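Local coordinates for transcription factor SPN1 (Saccharomyces cerevisiae, PDB 3NFQ), which takes part in regulating RNA polymerase II transcription and interacts with the elongation factors SPT5 and SPT6, at residues I18-A29 with N75-W84. Residues are numbered along the deposited sequence; the frame is centred on the assembly and turned at random.
Sequences ILRLKDEMNIAA and NNLLQSVRIW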
loop_
_atom_site.group_PDB
_atom_site.type_symbol
_atom_site.label_atom_id
_atom_site.label_comp_id
_atom_site.label_asym_id
_atom_site.label_seq_id
_atom_site.Cartn_x
_atom_site.Cartn_y
_atom_site.Cartn_z
ATOM N N ILE A 18 12.396 -7.179 5.157
ATOM C CA ILE A 18 11.419 -6.486 4.279
ATOM C C ILE A 18 10.662 -7.502 3.428
ATOM O O ILE A 18 9.484 -7.333 3.159
ATOM C CB ILE A 18 12.069 -5.398 3.389
ATOM C CG1 ILE A 18 12.090 -4.025 4.068
ATOM C CG2 ILE A 18 11.262 -5.163 2.124
ATOM C CD1 ILE A 18 12.448 -3.995 5.554
ATOM N N LEU A 19 11.340 -8.566 3.000
ATOM C CA LEU A 19 10.670 -9.595 2.189
ATOM C C LEU A 19 9.615 -10.418 2.948
ATOM O O LEU A 19 8.592 -10.804 2.365
ATOM C CB LEU A 19 11.698 -10.457 1.410
ATOM C CG LEU A 19 12.496 -9.710 0.346
ATOM C CD1 LEU A 19 13.838 -10.431 -0.017
ATOM C CD2 LEU A 19 11.697 -9.336 -0.928
ATOM N N ARG A 20 9.845 -10.654 4.240
ATOM C CA ARG A 20 8.882 -11.252 5.137
ATOM C C ARG A 20 7.669 -10.353 5.416
ATOM O O ARG A 20 6.565 -10.837 5.571
ATOM C CB ARG A 20 9.519 -11.563 6.485
ATOM C CG ARG A 20 10.296 -12.851 6.513
ATOM C CD ARG A 20 10.617 -13.244 7.957
ATOM N NE ARG A 20 11.852 -14.033 8.014
ATOM C CZ ARG A 20 11.915 -15.339 8.289
ATOM N NH1 ARG A 20 10.809 -16.041 8.550
ATOM N NH2 ARG A 20 13.096 -15.951 8.295
ATOM N N LEU A 21 7.888 -9.045 5.501
ATOM C CA LEU A 21 6.762 -8.129 5.635
ATOM C C LEU A 21 5.956 -8.128 4.337
ATOM O O LEU A 21 4.740 -8.162 4.338
ATOM C CB LEU A 21 7.285 -6.730 5.960
ATOM C CG LEU A 21 6.215 -5.661 6.109
ATOM C CD1 LEU A 21 5.322 -5.967 7.309
ATOM C CD2 LEU A 21 6.887 -4.296 6.237
ATOM N N LYS A 22 6.658 -8.156 3.231
ATOM C CA LYS A 22 6.020 -8.194 1.939
ATOM C C LYS A 22 5.065 -9.392 1.883
ATOM O O LYS A 22 3.874 -9.245 1.624
ATOM C CB LYS A 22 7.109 -8.234 0.899
ATOM C CG LYS A 22 6.630 -8.259 -0.482
ATOM C CD LYS A 22 7.829 -8.038 -1.415
ATOM C CE LYS A 22 7.401 -8.174 -2.864
ATOM N NZ LYS A 22 8.642 -8.373 -3.658
ATOM N N ASP A 23 5.571 -10.568 2.229
ATOM C CA ASP A 23 4.728 -11.775 2.323
ATOM C C ASP A 23 3.614 -11.660 3.320
ATOM O O ASP A 23 2.504 -12.072 3.048
ATOM C CB ASP A 23 5.560 -13.024 2.730
ATOM C CG ASP A 23 6.642 -13.420 1.694
ATOM O OD1 ASP A 23 6.513 -13.101 0.489
ATOM O OD2 ASP A 23 7.628 -14.117 2.119
ATOM N N GLU A 24 3.890 -11.154 4.522
ATOM C CA GLU A 24 2.820 -11.001 5.469
ATOM C C GLU A 24 1.717 -10.077 4.964
ATOM O O GLU A 24 0.547 -10.284 5.292
ATOM C CB GLU A 24 3.316 -10.385 6.771
ATOM C CG GLU A 24 4.309 -11.270 7.564
ATOM C CD GLU A 24 3.601 -12.393 8.328
ATOM O OE1 GLU A 24 2.427 -12.184 8.721
ATOM O OE2 GLU A 24 4.216 -13.477 8.534
HETATM N N MSE A 25 2.107 -9.000 4.273
HETATM C CA MSE A 25 1.086 -8.071 3.757
HETATM C C MSE A 25 0.237 -8.760 2.734
HETATM O O MSE A 25 -0.994 -8.566 2.685
HETATM C CB MSE A 25 1.779 -6.819 3.169
HETATM C CG MSE A 25 2.342 -5.981 4.247
HETATM SE SE MSE A 25 3.115 -4.324 3.371
HETATM C CE MSE A 25 1.374 -3.408 3.074
ATOM N N ASN A 26 0.875 -9.549 1.860
ATOM C CA ASN A 26 0.090 -10.238 0.830
ATOM C C ASN A 26 -0.841 -11.283 1.434
ATOM O O ASN A 26 -1.959 -11.448 0.970
ATOM C CB ASN A 26 0.986 -10.949 -0.226
ATOM C CG ASN A 26 1.857 -10.001 -0.985
ATOM O OD1 ASN A 26 2.887 -10.411 -1.592
ATOM N ND2 ASN A 26 1.492 -8.719 -0.964
ATOM N N ILE A 27 -0.360 -11.996 2.449
ATOM C CA ILE A 27 -1.201 -13.017 3.113
ATOM C C ILE A 27 -2.374 -12.318 3.774
ATOM O O ILE A 27 -3.511 -12.733 3.680
ATOM C CB ILE A 27 -0.396 -13.793 4.180
ATOM C CG1 ILE A 27 0.568 -14.759 3.490
ATOM C CG2 ILE A 27 -1.375 -14.534 5.139
ATOM C CD1 ILE A 27 1.782 -15.201 4.368
ATOM N N ALA A 28 -2.121 -11.206 4.441
ATOM C CA ALA A 28 -3.258 -10.486 5.053
ATOM C C ALA A 28 -4.280 -10.006 4.047
ATOM O O ALA A 28 -5.504 -10.081 4.269
ATOM C CB ALA A 28 -2.747 -9.319 5.884
ATOM N N ALA A 29 -3.806 -9.520 2.895
ATOM C CA ALA A 29 -4.723 -9.026 1.905
ATOM C C ALA A 29 -5.612 -10.140 1.298
ATOM O O ALA A 29 -6.833 -9.936 1.049
ATOM C CB ALA A 29 -3.951 -8.317 0.833
ATOM N N ASN A 75 13.538 -3.916 -2.560
ATOM C CA ASN A 75 12.812 -5.199 -2.519
ATOM C C ASN A 75 11.343 -5.181 -2.963
ATOM O O ASN A 75 10.611 -6.128 -2.684
ATOM C CB ASN A 75 12.933 -5.790 -1.129
ATOM C CG ASN A 75 14.368 -6.143 -0.812
ATOM O OD1 ASN A 75 15.084 -5.379 -0.153
ATOM N ND2 ASN A 75 14.829 -7.232 -1.392
ATOM N N ASN A 76 10.921 -4.092 -3.612
ATOM C CA ASN A 76 9.585 -3.960 -4.172
ATOM C C ASN A 76 8.494 -4.158 -3.123
ATOM O O ASN A 76 7.430 -4.709 -3.415
ATOM C CB ASN A 76 9.406 -4.965 -5.338
ATOM C CG ASN A 76 8.296 -4.575 -6.316
ATOM O OD1 ASN A 76 7.840 -5.411 -7.114
ATOM N ND2 ASN A 76 7.882 -3.318 -6.292
ATOM N N LEU A 77 8.732 -3.712 -1.893
ATOM C CA LEU A 77 7.673 -3.700 -0.921
ATOM C C LEU A 77 6.469 -2.848 -1.384
ATOM O O LEU A 77 5.324 -3.103 -1.017
ATOM C CB LEU A 77 8.204 -3.191 0.407
ATOM C CG LEU A 77 7.257 -3.263 1.617
ATOM C CD1 LEU A 77 6.841 -4.684 1.975
ATOM C CD2 LEU A 77 7.886 -2.571 2.860
ATOM N N LEU A 78 6.713 -1.846 -2.208
ATOM C CA LEU A 78 5.581 -1.031 -2.721
ATOM C C LEU A 78 4.548 -1.844 -3.493
ATOM O O LEU A 78 3.408 -1.465 -3.635
ATOM C CB LEU A 78 6.125 0.131 -3.531
ATOM C CG LEU A 78 6.890 1.214 -2.791
ATOM C CD1 LEU A 78 7.269 2.401 -3.753
ATOM C CD2 LEU A 78 6.026 1.675 -1.634
ATOM N N GLN A 79 4.944 -3.014 -3.965
ATOM C CA GLN A 79 3.968 -3.898 -4.609
ATOM C C GLN A 79 2.882 -4.307 -3.645
ATOM O O GLN A 79 1.714 -4.368 -3.980
ATOM C CB GLN A 79 4.653 -5.175 -5.121
ATOM C CG GLN A 79 3.742 -5.856 -6.175
ATOM C CD GLN A 79 4.384 -7.118 -6.695
ATOM O OE1 GLN A 79 4.510 -7.315 -7.913
ATOM N NE2 GLN A 79 4.838 -7.950 -5.778
ATOM N N SER A 80 3.295 -4.712 -2.462
ATOM C CA SER A 80 2.334 -5.067 -1.420
ATOM C C SER A 80 1.510 -3.868 -0.937
ATOM O O SER A 80 0.354 -4.041 -0.628
ATOM C CB SER A 80 3.049 -5.670 -0.227
ATOM O OG SER A 80 3.643 -6.928 -0.563
ATOM N N VAL A 81 2.124 -2.691 -0.849
ATOM C CA VAL A 81 1.375 -1.443 -0.533
ATOM C C VAL A 81 0.343 -1.191 -1.581
ATOM O O VAL A 81 -0.818 -0.899 -1.298
ATOM C CB VAL A 81 2.325 -0.224 -0.404
ATOM C CG1 VAL A 81 1.520 1.117 -0.233
ATOM C CG2 VAL A 81 3.300 -0.472 0.737
ATOM N N ARG A 82 0.728 -1.388 -2.833
ATOM C CA ARG A 82 -0.202 -1.196 -3.892
ATOM C C ARG A 82 -1.349 -2.162 -3.806
ATOM O O ARG A 82 -2.495 -1.796 -4.087
ATOM C CB ARG A 82 0.548 -1.443 -5.204
ATOM C CG ARG A 82 -0.335 -1.386 -6.399
ATOM C CD ARG A 82 0.274 -2.368 -7.379
ATOM N NE ARG A 82 -0.528 -3.520 -7.454
ATOM C CZ ARG A 82 -0.204 -4.730 -7.906
ATOM N NH1 ARG A 82 0.999 -5.111 -8.332
ATOM N NH2 ARG A 82 -1.189 -5.601 -7.882
ATOM N N ILE A 83 -1.064 -3.415 -3.446
ATOM C CA ILE A 83 -2.175 -4.405 -3.314
ATOM C C ILE A 83 -3.184 -3.996 -2.214
ATOM O O ILE A 83 -4.402 -4.161 -2.361
ATOM C CB ILE A 83 -1.591 -5.805 -2.995
ATOM C CG1 ILE A 83 -0.995 -6.373 -4.281
ATOM C CG2 ILE A 83 -2.693 -6.809 -2.549
ATOM C CD1 ILE A 83 -0.011 -7.549 -3.991
ATOM N N TRP A 84 -2.680 -3.478 -1.089
ATOM C CA TRP A 84 -3.604 -2.934 -0.090
ATOM C C TRP A 84 -4.476 -1.780 -0.592
ATOM O O TRP A 84 -5.642 -1.701 -0.237
ATOM C CB TRP A 84 -2.856 -2.521 1.192
ATOM C CG TRP A 84 -2.423 -3.669 2.003
ATOM C CD1 TRP A 84 -2.182 -4.945 1.579
ATOM C CD2 TRP A 84 -2.140 -3.645 3.392
ATOM N NE1 TRP A 84 -1.733 -5.711 2.625
ATOM C CE2 TRP A 84 -1.726 -4.944 3.756
ATOM C CE3 TRP A 84 -2.217 -2.659 4.378
ATOM C CZ2 TRP A 84 -1.400 -5.283 5.032
ATOM C CZ3 TRP A 84 -1.856 -2.992 5.682
ATOM C CH2 TRP A 84 -1.457 -4.282 6.003
HETATM O O HOH W 1 8.716 -8.300 -6.660
HETATM O O HOH W 2 -0.240 -6.863 0.099
HETATM O O HOH W 3 4.112 -8.285 -3.179
#
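The indole N-H of W84 reaches straight to the backbone carbonyl of M25 (NE1 to O 2.9 Å, 173° at the hydrogen), with the oxygen at the ring edge, in plane. The donor stands above the carbonyl plane, opposite the face from which A29 N makes its helical bond, and the oxygen is gripped twice. The selenomethionine M25 bends at chi3 (77°), which lays its CE 3.6 Å from the centroid of the W84 six-membered ring, a CH-pi contact within a Met-aromatic pair. A leucine in place of W84 would probably leave the M25 carbonyl without its second donor and the methyl without its aromatic face. Apolar packing is reciprocal, knobs into holes: M25 sits among L77, S80, V81 and W84, and L77 among I18, L21, K22 and M25. On the polar flank, the extended K22 chain carries NZ to a hydrogen bond with the backbone O of N75 (3.1 Å), while N26 ND2 donates weakly to S80 OG (2.8 Å). Water 3 joins N26 OD1, S80 OG and Q79 NE2. The axes of the two short helical segments run nearly parallel, 18° apart, and approach to 9.0 Å, joining helices 10-42 and 77-85 of SPN1's all-helical conserved central domain; helix 51-63 touches L21 and W84, and helix 69-74 meets I18 and L77.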